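Local coordinates for protein tyrosine recombinase XerH (Helicobacter pylori, PDB 5JK0) that cuts and rejoins DNA as a site-specific tyrosine recombinase, contributing to chromosome segregation and possibly to decatenation, at residues L17-R22 with F137-K142; V108-F113 with Y154-K159; V116-L121 with K127-A132. All blocks are in the same frame, centred on the assembly; numbering follows the deposited sequence.

Contact 1 of 3, residues L17-R22 with F137-K142; sequences LLWIGR and FSYIDK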
loop_
_atom_site.group_PDB
_atom_site.type_symbol
_atom_site.label_atom_id
_atom_site.label_comp_id
_atom_site.label_asym_id
_atom_site.label_seq_id
_atom_site.Cartn_x
_atom_site.Cartn_y
_atom_site.Cartn_z
ATOM N N LEU D 17 -37.248 -2.587 -0.406
ATOM C CA LEU D 17 -37.478 -3.724 -1.290
ATOM C C LEU D 17 -37.748 -3.267 -2.716
ATOM O O LEU D 17 -37.365 -3.933 -3.676
ATOM C CB LEU D 17 -38.654 -4.568 -0.794
ATOM C CG LEU D 17 -38.334 -5.755 0.113
ATOM C CD1 LEU D 17 -39.610 -6.504 0.475
ATOM C CD2 LEU D 17 -37.333 -6.684 -0.554
ATOM N N LEU D 18 -38.422 -2.130 -2.837
ATOM C CA LEU D 18 -38.788 -1.582 -4.135
ATOM C C LEU D 18 -37.548 -1.209 -4.942
ATOM O O LEU D 18 -37.462 -1.503 -6.134
ATOM C CB LEU D 18 -39.694 -0.362 -3.955
ATOM C CG LEU D 18 -40.679 -0.056 -5.081
ATOM C CD1 LEU D 18 -41.625 -1.228 -5.285
ATOM C CD2 LEU D 18 -41.456 1.214 -4.773
ATOM N N TRP D 19 -36.586 -0.569 -4.283
ATOM C CA TRP D 19 -35.357 -0.143 -4.947
ATOM C C TRP D 19 -34.410 -1.308 -5.224
ATOM O O TRP D 19 -33.711 -1.317 -6.236
ATOM C CB TRP D 19 -34.638 0.920 -4.112
ATOM C CG TRP D 19 -35.256 2.277 -4.223
ATOM C CD1 TRP D 19 -35.946 2.949 -3.255
ATOM C CD2 TRP D 19 -35.251 3.126 -5.376
ATOM N NE1 TRP D 19 -36.363 4.169 -3.734
ATOM C CE2 TRP D 19 -35.950 4.300 -5.033
ATOM C CE3 TRP D 19 -34.719 3.010 -6.664
ATOM C CZ2 TRP D 19 -36.132 5.349 -5.931
ATOM C CZ3 TRP D 19 -34.901 4.053 -7.555
ATOM C CH2 TRP D 19 -35.600 5.207 -7.184
ATOM N N ILE D 20 -34.387 -2.286 -4.322
ATOM C CA ILE D 20 -33.548 -3.467 -4.503
ATOM C C ILE D 20 -34.000 -4.260 -5.726
ATOM O O ILE D 20 -33.177 -4.711 -6.525
ATOM C CB ILE D 20 -33.572 -4.380 -3.258
ATOM C CG1 ILE D 20 -32.900 -3.683 -2.074
ATOM C CG2 ILE D 20 -32.869 -5.699 -3.544
ATOM C CD1 ILE D 20 -32.867 -4.521 -0.815
ATOM N N GLY D 21 -35.312 -4.416 -5.872
ATOM C CA GLY D 21 -35.877 -5.114 -7.011
ATOM C C GLY D 21 -35.552 -4.430 -8.326
ATOM O O GLY D 21 -35.252 -5.089 -9.320
ATOM N N ARG D 22 -35.611 -3.102 -8.328
ATOM C CA ARG D 22 -35.278 -2.319 -9.513
ATOM C C ARG D 22 -33.804 -2.464 -9.872
ATOM O O ARG D 22 -33.450 -2.590 -11.045
ATOM C CB ARG D 22 -35.618 -0.843 -9.295
ATOM C CG ARG D 22 -37.106 -0.548 -9.229
ATOM C CD ARG D 22 -37.359 0.841 -8.668
ATOM N NE ARG D 22 -38.781 1.171 -8.631
ATOM C CZ ARG D 22 -39.305 2.124 -7.866
ATOM N NH1 ARG D 22 -38.523 2.837 -7.066
ATOM N NH2 ARG D 22 -40.610 2.359 -7.894
ATOM N N PHE D 137 -26.767 1.780 -3.708
ATOM C CA PHE D 137 -27.020 3.171 -3.346
ATOM C C PHE D 137 -26.461 4.150 -4.375
ATOM O O PHE D 137 -26.878 5.308 -4.427
ATOM C CB PHE D 137 -26.453 3.466 -1.956
ATOM C CG PHE D 137 -27.186 2.761 -0.850
ATOM C CD1 PHE D 137 -28.358 3.290 -0.333
ATOM C CD2 PHE D 137 -26.715 1.563 -0.340
ATOM C CE1 PHE D 137 -29.044 2.640 0.676
ATOM C CE2 PHE D 137 -27.396 0.908 0.670
ATOM C CZ PHE D 137 -28.563 1.447 1.177
ATOM N N SER D 138 -25.523 3.687 -5.195
ATOM C CA SER D 138 -25.079 4.475 -6.339
ATOM C C SER D 138 -26.202 4.512 -7.366
ATOM O O SER D 138 -26.424 5.524 -8.030
ATOM C CB SER D 138 -23.805 3.893 -6.957
ATOM O OG SER D 138 -23.430 4.610 -8.122
ATOM N N TYR D 139 -26.910 3.394 -7.478
ATOM C CA TYR D 139 -28.046 3.273 -8.382
ATOM C C TYR D 139 -29.212 4.146 -7.923
ATOM O O TYR D 139 -29.865 4.801 -8.735
ATOM C CB TYR D 139 -28.482 1.808 -8.483
ATOM C CG TYR D 139 -29.708 1.571 -9.338
ATOM C CD1 TYR D 139 -29.601 1.419 -10.716
ATOM C CD2 TYR D 139 -30.971 1.487 -8.764
ATOM C CE1 TYR D 139 -30.721 1.198 -11.497
ATOM C CE2 TYR D 139 -32.093 1.267 -9.538
ATOM C CZ TYR D 139 -31.963 1.122 -10.901
ATOM O OH TYR D 139 -33.083 0.902 -11.669
ATOM N N ILE D 140 -29.469 4.153 -6.618
ATOM C CA ILE D 140 -30.554 4.951 -6.057
ATOM C C ILE D 140 -30.293 6.446 -6.248
ATOM O O ILE D 140 -31.206 7.209 -6.565
ATOM C CB ILE D 140 -30.759 4.650 -4.558
ATOM C CG1 ILE D 140 -31.136 3.179 -4.356
ATOM C CG2 ILE D 140 -31.839 5.546 -3.973
ATOM C CD1 ILE D 140 -31.321 2.786 -2.903
ATOM N N ASP D 141 -29.039 6.855 -6.070
ATOM C CA ASP D 141 -28.651 8.252 -6.261
ATOM C C ASP D 141 -28.873 8.722 -7.697
ATOM O O ASP D 141 -29.064 9.911 -7.945
ATOM C CB ASP D 141 -27.182 8.463 -5.883
ATOM C CG ASP D 141 -26.945 8.402 -4.387
ATOM O OD1 ASP D 141 -27.926 8.506 -3.620
ATOM O OD2 ASP D 141 -25.772 8.258 -3.980
ATOM N N LYS D 142 -28.843 7.783 -8.636
ATOM C CA LYS D 142 -28.920 8.117 -10.053
ATOM C C LYS D 142 -30.308 7.898 -10.648
ATOM O O LYS D 142 -30.547 8.240 -11.804
ATOM C CB LYS D 142 -27.895 7.299 -10.842
ATOM C CG LYS D 142 -26.451 7.569 -10.460
ATOM C CD LYS D 142 -25.524 6.537 -11.077
ATOM C CE LYS D 142 -24.094 6.723 -10.600
ATOM N NZ LYS D 142 -23.199 5.655 -11.128
#

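Contact 2 of 3, residues V108-F113 with Y154-K159; sequences VMLAEF and YNITLK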
loop_
_atom_site.group_PDB
_atom_site.type_symbol
_atom_site.label_atom_id
_atom_site.label_comp_id
_atom_site.label_asym_id
_atom_site.label_seq_id
_atom_site.Cartn_x
_atom_site.Cartn_y
_atom_site.Cartn_z
ATOM N N VAL D 108 -22.482 4.826 8.408
ATOM C CA VAL D 108 -22.279 4.181 9.702
ATOM C C VAL D 108 -23.124 2.914 9.816
ATOM O O VAL D 108 -22.644 1.875 10.273
ATOM C CB VAL D 108 -22.622 5.133 10.867
ATOM C CG1 VAL D 108 -22.584 4.393 12.198
ATOM C CG2 VAL D 108 -21.668 6.315 10.879
ATOM N N MET D 109 -24.379 3.003 9.384
ATOM C CA MET D 109 -25.284 1.858 9.415
ATOM C C MET D 109 -24.772 0.718 8.541
ATOM O O MET D 109 -24.823 -0.448 8.934
ATOM C CB MET D 109 -26.688 2.266 8.965
ATOM C CG MET D 109 -27.659 1.100 8.868
ATOM S SD MET D 109 -29.252 1.537 8.148
ATOM C CE MET D 109 -29.917 2.626 9.405
ATOM N N LEU D 110 -24.272 1.061 7.356
ATOM C CA LEU D 110 -23.753 0.060 6.430
ATOM C C LEU D 110 -22.500 -0.603 6.995
ATOM O O LEU D 110 -22.281 -1.799 6.804
ATOM C CB LEU D 110 -23.452 0.684 5.064
ATOM C CG LEU D 110 -24.632 1.307 4.310
ATOM C CD1 LEU D 110 -24.251 1.617 2.871
ATOM C CD2 LEU D 110 -25.851 0.402 4.355
ATOM N N ALA D 111 -21.683 0.181 7.692
ATOM C CA ALA D 111 -20.470 -0.339 8.316
ATOM C C ALA D 111 -20.806 -1.336 9.420
ATOM O O ALA D 111 -20.132 -2.355 9.576
ATOM C CB ALA D 111 -19.627 0.800 8.869
ATOM N N GLU D 112 -21.856 -1.037 10.180
ATOM C CA GLU D 112 -22.300 -1.920 11.254
ATOM C C GLU D 112 -22.895 -3.207 10.693
ATOM O O GLU D 112 -22.686 -4.287 11.245
ATOM C CB GLU D 112 -23.320 -1.211 12.150
ATOM C CG GLU D 112 -22.737 -0.057 12.953
ATOM C CD GLU D 112 -23.737 0.551 13.919
ATOM O OE1 GLU D 112 -24.916 0.138 13.901
ATOM O OE2 GLU D 112 -23.340 1.440 14.701
ATOM N N PHE D 113 -23.634 -3.085 9.595
ATOM C CA PHE D 113 -24.192 -4.248 8.913
ATOM C C PHE D 113 -23.088 -5.186 8.444
ATOM O O PHE D 113 -23.195 -6.404 8.585
ATOM C CB PHE D 113 -25.053 -3.816 7.723
ATOM C CG PHE D 113 -25.285 -4.909 6.712
ATOM C CD1 PHE D 113 -26.135 -5.965 6.994
ATOM C CD2 PHE D 113 -24.655 -4.874 5.477
ATOM C CE1 PHE D 113 -26.349 -6.971 6.066
ATOM C CE2 PHE D 113 -24.865 -5.875 4.546
ATOM C CZ PHE D 113 -25.713 -6.924 4.840
ATOM N N TYR D 154 -27.087 9.881 -1.410
ATOM C CA TYR D 154 -26.479 9.114 -0.327
ATOM C C TYR D 154 -24.972 9.330 -0.279
ATOM O O TYR D 154 -24.410 9.604 0.782
ATOM C CB TYR D 154 -26.783 7.623 -0.481
ATOM C CG TYR D 154 -28.176 7.226 -0.050
ATOM C CD1 TYR D 154 -28.463 6.971 1.286
ATOM C CD2 TYR D 154 -29.204 7.098 -0.978
ATOM C CE1 TYR D 154 -29.734 6.604 1.687
ATOM C CE2 TYR D 154 -30.480 6.730 -0.585
ATOM C CZ TYR D 154 -30.738 6.486 0.748
ATOM O OH TYR D 154 -32.001 6.120 1.146
ATOM N N ASN D 155 -24.333 9.201 -1.440
ATOM C CA ASN D 155 -22.885 9.344 -1.575
ATOM C C ASN D 155 -22.124 8.427 -0.619
ATOM O O ASN D 155 -21.218 8.860 0.093
ATOM C CB ASN D 155 -22.468 10.801 -1.354
ATOM C CG ASN D 155 -21.045 11.076 -1.807
ATOM O OD1 ASN D 155 -20.471 10.318 -2.588
ATOM N ND2 ASN D 155 -20.468 12.166 -1.312
ATOM N N ILE D 156 -22.510 7.156 -0.602
ATOM C CA ILE D 156 -21.818 6.162 0.206
ATOM C C ILE D 156 -20.491 5.798 -0.448
ATOM O O ILE D 156 -20.448 5.463 -1.632
ATOM C CB ILE D 156 -22.662 4.889 0.392
ATOM C CG1 ILE D 156 -24.040 5.237 0.960
ATOM C CG2 ILE D 156 -21.941 3.904 1.297
ATOM C CD1 ILE D 156 -23.994 5.845 2.343
ATOM N N THR D 157 -19.410 5.868 0.321
ATOM C CA THR D 157 -18.083 5.598 -0.217
ATOM C C THR D 157 -17.452 4.360 0.412
ATOM O O THR D 157 -16.828 3.557 -0.285
ATOM C CB THR D 157 -17.142 6.801 -0.016
ATOM O OG1 THR D 157 -17.051 7.113 1.379
ATOM C CG2 THR D 157 -17.666 8.015 -0.767
ATOM N N LEU D 158 -17.622 4.214 1.725
ATOM C CA LEU D 158 -17.028 3.111 2.479
ATOM C C LEU D 158 -15.529 3.013 2.213
ATOM O O LEU D 158 -15.043 1.992 1.723
ATOM C CB LEU D 158 -17.718 1.788 2.138
ATOM C CG LEU D 158 -19.194 1.670 2.527
ATOM C CD1 LEU D 158 -19.785 0.368 2.012
ATOM C CD2 LEU D 158 -19.355 1.768 4.035
ATOM N N LYS D 159 -14.809 4.085 2.537
ATOM C CA LYS D 159 -13.379 4.189 2.252
ATOM C C LYS D 159 -12.574 3.042 2.858
ATOM O O LYS D 159 -11.521 2.673 2.336
ATOM C CB LYS D 159 -12.837 5.527 2.758
#

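Contact 3 of 3, residues V116-L121 with K127-A132; sequences VYTGGL and KNYRIA. With nucleotides of chain H.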
loop_
_atom_site.group_PDB
_atom_site.type_symbol
_atom_site.label_atom_id
_atom_site.label_comp_id
_atom_site.label_asym_id
_atom_site.label_seq_id
_atom_site.Cartn_x
_atom_site.Cartn_y
_atom_site.Cartn_z
ATOM N N VAL D 116 -21.332 -7.187 11.372
ATOM C CA VAL D 116 -22.160 -8.260 11.913
ATOM C C VAL D 116 -22.311 -9.428 10.939
ATOM O O VAL D 116 -22.085 -10.582 11.304
ATOM C CB VAL D 116 -23.563 -7.743 12.292
ATOM C CG1 VAL D 116 -24.486 -8.903 12.644
ATOM C CG2 VAL D 116 -23.474 -6.754 13.447
ATOM N N TYR D 117 -22.681 -9.123 9.699
ATOM C CA TYR D 117 -23.045 -10.157 8.733
ATOM C C TYR D 117 -21.858 -10.780 7.994
ATOM O O TYR D 117 -22.041 -11.699 7.196
ATOM C CB TYR D 117 -24.038 -9.587 7.717
ATOM C CG TYR D 117 -25.478 -9.639 8.178
ATOM C CD1 TYR D 117 -25.960 -8.741 9.124
ATOM C CD2 TYR D 117 -26.356 -10.586 7.667
ATOM C CE1 TYR D 117 -27.277 -8.788 9.547
ATOM C CE2 TYR D 117 -27.673 -10.641 8.082
ATOM C CZ TYR D 117 -28.129 -9.740 9.022
ATOM O OH TYR D 117 -29.442 -9.791 9.439
ATOM N N THR D 118 -20.649 -10.293 8.255
ATOM C CA THR D 118 -19.460 -10.869 7.630
ATOM C C THR D 118 -18.526 -11.483 8.665
ATOM O O THR D 118 -17.393 -11.846 8.350
ATOM C CB THR D 118 -18.674 -9.826 6.819
ATOM O OG1 THR D 118 -18.203 -8.795 7.695
ATOM C CG2 THR D 118 -19.550 -9.216 5.734
ATOM N N GLY D 119 -19.004 -11.594 9.899
ATOM C CA GLY D 119 -18.220 -12.187 10.965
ATOM C C GLY D 119 -17.934 -13.655 10.713
ATOM O O GLY D 119 -18.853 -14.469 10.624
ATOM N N GLY D 120 -16.656 -13.992 10.586
ATOM C CA GLY D 120 -16.249 -15.368 10.367
ATOM C C GLY D 120 -16.068 -15.712 8.902
ATOM O O GLY D 120 -15.657 -16.823 8.565
ATOM N N LEU D 121 -16.378 -14.761 8.027
ATOM C CA LEU D 121 -16.246 -14.974 6.589
ATOM C C LEU D 121 -14.909 -14.453 6.068
ATOM O O LEU D 121 -14.193 -13.740 6.773
ATOM C CB LEU D 121 -17.402 -14.309 5.842
ATOM C CG LEU D 121 -18.800 -14.785 6.241
ATOM C CD1 LEU D 121 -19.863 -14.148 5.359
ATOM C CD2 LEU D 121 -18.891 -16.305 6.188
ATOM N N LYS D 127 -15.388 -8.058 0.676
ATOM C CA LYS D 127 -15.234 -7.131 -0.439
ATOM C C LYS D 127 -16.434 -7.177 -1.378
ATOM O O LYS D 127 -16.879 -6.143 -1.874
ATOM C CB LYS D 127 -13.952 -7.433 -1.214
ATOM C CG LYS D 127 -12.683 -7.202 -0.415
ATOM C CD LYS D 127 -11.445 -7.450 -1.258
ATOM C CE LYS D 127 -10.180 -7.174 -0.464
ATOM N NZ LYS D 127 -8.959 -7.373 -1.287
ATOM N N ASN D 128 -16.954 -8.378 -1.615
ATOM C CA ASN D 128 -18.124 -8.552 -2.471
ATOM C C ASN D 128 -19.365 -7.884 -1.887
ATOM O O ASN D 128 -20.150 -7.272 -2.612
ATOM C CB ASN D 128 -18.401 -10.037 -2.704
ATOM C CG ASN D 128 -17.317 -10.712 -3.520
ATOM O OD1 ASN D 128 -16.586 -10.059 -4.265
ATOM N ND2 ASN D 128 -17.213 -12.028 -3.388
ATOM N N TYR D 129 -19.537 -8.014 -0.574
ATOM C CA TYR D 129 -20.639 -7.367 0.129
ATOM C C TYR D 129 -20.556 -5.852 -0.010
ATOM O O TYR D 129 -21.559 -5.184 -0.257
ATOM C CB TYR D 129 -20.636 -7.754 1.610
ATOM C CG TYR D 129 -21.338 -9.055 1.923
ATOM C CD1 TYR D 129 -21.013 -10.224 1.249
ATOM C CD2 TYR D 129 -22.313 -9.118 2.908
ATOM C CE1 TYR D 129 -21.651 -11.417 1.537
ATOM C CE2 TYR D 129 -22.955 -10.304 3.205
ATOM C CZ TYR D 129 -22.618 -11.452 2.517
ATOM O OH TYR D 129 -23.256 -12.634 2.813
ATOM N N ARG D 130 -19.347 -5.323 0.152
ATOM C CA ARG D 130 -19.104 -3.890 0.041
ATOM C C ARG D 130 -19.438 -3.377 -1.357
ATOM O O ARG D 130 -20.130 -2.370 -1.507
ATOM C CB ARG D 130 -17.647 -3.573 0.385
ATOM C CG ARG D 130 -17.262 -2.118 0.191
ATOM C CD ARG D 130 -15.796 -1.893 0.527
ATOM N NE ARG D 130 -15.370 -0.530 0.227
ATOM C CZ ARG D 130 -14.925 -0.132 -0.960
ATOM N NH1 ARG D 130 -14.847 -0.996 -1.963
ATOM N NH2 ARG D 130 -14.558 1.129 -1.146
ATOM N N ILE D 131 -18.943 -4.077 -2.373
ATOM C CA ILE D 131 -19.211 -3.724 -3.765
ATOM C C ILE D 131 -20.711 -3.757 -4.065
ATOM O O ILE D 131 -21.230 -2.903 -4.787
ATOM C CB ILE D 131 -18.470 -4.673 -4.733
ATOM C CG1 ILE D 131 -16.957 -4.482 -4.611
ATOM C CG2 ILE D 131 -18.909 -4.442 -6.171
ATOM C CD1 ILE D 131 -16.152 -5.452 -5.445
ATOM N N ALA D 132 -21.403 -4.738 -3.491
ATOM C CA ALA D 132 -22.844 -4.871 -3.678
ATOM C C ALA D 132 -23.591 -3.682 -3.082
ATOM O O ALA D 132 -24.469 -3.103 -3.725
ATOM C CB ALA D 132 -23.339 -6.169 -3.062
ATOM P P DA H 11 -10.431 -17.301 -0.771
ATOM O OP1 DA H 11 -9.336 -18.100 -1.363
ATOM O OP2 DA H 11 -10.386 -16.936 0.661
ATOM O "O5'" DA H 11 -10.608 -15.944 -1.604
ATOM C "C5'" DA H 11 -9.807 -15.698 -2.755
ATOM C "C4'" DA H 11 -10.356 -16.424 -3.972
ATOM O "O4'" DA H 11 -11.749 -16.062 -4.169
ATOM C "C3'" DA H 11 -9.636 -16.105 -5.283
ATOM O "O3'" DA H 11 -9.332 -17.303 -5.982
ATOM C "C2'" DA H 11 -10.634 -15.240 -6.053
ATOM C "C1'" DA H 11 -11.968 -15.740 -5.522
ATOM N N9 DA H 11 -13.028 -14.736 -5.592
ATOM C C8 DA H 11 -13.527 -13.993 -4.560
ATOM N N7 DA H 11 -14.476 -13.160 -4.918
ATOM C C5 DA H 11 -14.605 -13.368 -6.282
ATOM C C6 DA H 11 -15.445 -12.790 -7.255
ATOM N N6 DA H 11 -16.349 -11.845 -6.981
ATOM N N1 DA H 11 -15.318 -13.226 -8.527
ATOM C C2 DA H 11 -14.413 -14.173 -8.797
ATOM N N3 DA H 11 -13.569 -14.788 -7.968
ATOM C C4 DA H 11 -13.718 -14.336 -6.714
ATOM P P DA H 10 -16.054 -17.671 2.732
ATOM O OP1 DA H 10 -15.279 -18.284 3.830
ATOM O OP2 DA H 10 -16.586 -16.300 2.886
ATOM O "O5'" DA H 10 -15.171 -17.708 1.401
ATOM C "C5'" DA H 10 -14.803 -18.957 0.834
ATOM C "C4'" DA H 10 -14.062 -18.761 -0.476
ATOM O "O4'" DA H 10 -15.005 -18.431 -1.531
ATOM C "C3'" DA H 10 -13.020 -17.635 -0.469
ATOM O "O3'" DA H 10 -11.801 -18.101 -1.030
ATOM C "C2'" DA H 10 -13.660 -16.558 -1.347
ATOM C "C1'" DA H 10 -14.452 -17.411 -2.319
ATOM N N9 DA H 10 -15.526 -16.688 -2.994
ATOM C C8 DA H 10 -16.461 -15.871 -2.423
ATOM N N7 DA H 10 -17.305 -15.348 -3.282
ATOM C C5 DA H 10 -16.892 -15.855 -4.504
ATOM C C6 DA H 10 -17.373 -15.681 -5.817
ATOM N N6 DA H 10 -18.422 -14.912 -6.122
ATOM N N1 DA H 10 -16.731 -16.334 -6.810
ATOM C C2 DA H 10 -15.680 -17.103 -6.502
ATOM N N3 DA H 10 -15.136 -17.342 -5.311
ATOM C C4 DA H 10 -15.796 -16.682 -4.344
HETATM O O HOH W 1 -24.145 -13.112 6.024
#

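Contact 1 of 3, residues L17-R22 with F137-K142
The indole of Trp19 is sandwiched between two side chains: Ile140 CG1 sits 3.9 Å above the plane of one face, toward the ring's rim, and Arg22 NH1 lies 3.4 Å from the plane on the opposite face, over the ring's centre. At the indole's edge, near its plane, comes the phenol of Tyr139, with Trp19 CE3 and Tyr139 CE2 4.3 Å apart. This is helix-on-helix packing in the all-helical, SAM-like N-terminal domain of a phage-integrase family recombinase, between helix 12-30 and helix 123-143. The axes of segments 17-22 and 137-142 make 99° and approach to 10.2 Å, so long side chains rather than backbones have to close the gap. Ile140 meets the root of the indole as well as its face, with CD1 4.0 Å from Trp19 CB.

Arg22 reaches back along its own helix, its chain extended from CG to NE. The guanidinium presents its edge to the indole, with Trp19 CD2 in the guanidinium plane, while Leu18 CG covers one of its faces. A salt bridge from NH2 to Glu8 anchors its far end, and Trp19 NE1 donates to the carbonyl of Leu6. Both polar ends are thus tied to the chain ahead of helix 12-30, which probably helps set their orientation.

No hydrogen bond joins the two segments; their contact is one of shape, made largely by apolar carbon. Tyr139, with CG anti to its backbone N (chi1 177°), swings its ring across to the last turn of 17-22, and there its CE2 packs 4.1 Å from Arg22 CB. The phenol oxygen ends beside the helix backbone, Tyr139 OH lying 3.6 Å from Arg22 O.

Contact 2 of 3, residues V108-F113 with Y154-K159
Leu110 takes chi1 -61° and Ile156 chi1 -54°, and in each the gamma carbon (CG1 in the isoleucine) stands anti to the carbonyl carbon. In Ile156 this sets the CG2 methyl anti to the backbone N, and that methyl is what Leu110 meets: Leu110 CD1 packs 3.6 Å from Ile156 CG2 and 4.1 Å from Ile156 CG1. One methyl of the leucine therefore rests against both gamma carbons of the isoleucine, the two side chains crossing at a slant. Closer to the helix backbone the fit is looser, with Leu158 CD2 4.4 Å from Leu110 CB.

The surface being covered is helix 107-117 of the core-binding domain, and what covers it is irregular chain on the way from helix 123-143 to the C-terminal recombinase domain. Ile156 and Leu158 pack this leading part of the connection back on the helices of the N-terminal half, while order is lost by Lys159, whose side chain is not modelled beyond CB. Glu107 OE2 holds two of its polar groups, accepting from Thr157 OG1 and from the backbone N of Leu158.

Deeper in, Leu110 also touches Phe83 of helix 74-93, while Leu158, where a left-handed backbone conformation changes the course of the chain, leans on Leu134 of helix 123-143.

Contact 3 of 3, residues V116-L121 with K127-A132
Thr118 and Tyr129 make the close part of this contact, the methyl CG2 of Thr118 lying 4.0 Å from Tyr129 CD2 as the two side chains run alongside one another, pointing opposite ways. With its CG2 anti to the carbonyl carbon, Thr118 offers the methyl to the ring, while OG1 is taken up by the carbonyl of Leu114 and by Lys126 NZ.

Toward the phenol oxygen the fit gives way to water. One water donates to Tyr117 O at 2.8 Å and reaches Tyr129 OH by a weak 3.4 Å bond, a loose bridge across a contact without direct hydrogen bonds.

Beyond it is DNA. DA11 N6 of chain H donates to Asn128 OD1 at 3.3 Å and 160°, and Asn128 ND2 returns a weak bond to DA11 N7. The pattern resembles bidentate asparagine-adenine pairing in the major groove, though ND2 lies equally close, 3.3 Å, to N7 of DA10 of chain H. Leu121 CB approaches a phosphate, 3.7 Å from OP2 of DA10 of chain H, at the end of a type II turn (Thr118 to Leu121) with Gly120 in its third position. Gln39 of a neighbouring subunit bonds to Gly119 O.

The pair closes the corner between the consecutive helices 107-117 and 123-143 of the core-binding domain, and Leu78 and Lys82 of helix 74-93 pack on Tyr129.

Helix 123-143 supplies a segment to contacts 1 and 3 and backs contact 2, packing Phe137 on Leu110; helix 107-117 is shared by contacts 2 and 3. Contacts 1 and 2, centres 15 Å apart, are stitched by Asp141, whose OD1 lies 2.7 Å from Tyr154 N and OD2 3.1 Å from Asn155 N, both probable hydrogen bonds. Contacts 2 and 3 are 12 Å apart between centres and meet where Leu158 O lies 3.0 Å from Arg130 NE, probably hydrogen-bonded. Contact 3 touches the DNA bases directly; the nearest atoms of contacts 1 and 2 are about 6 and 8 Å from the nucleic acid. All three lie away from the predicted catalytic residues, including Tyr345.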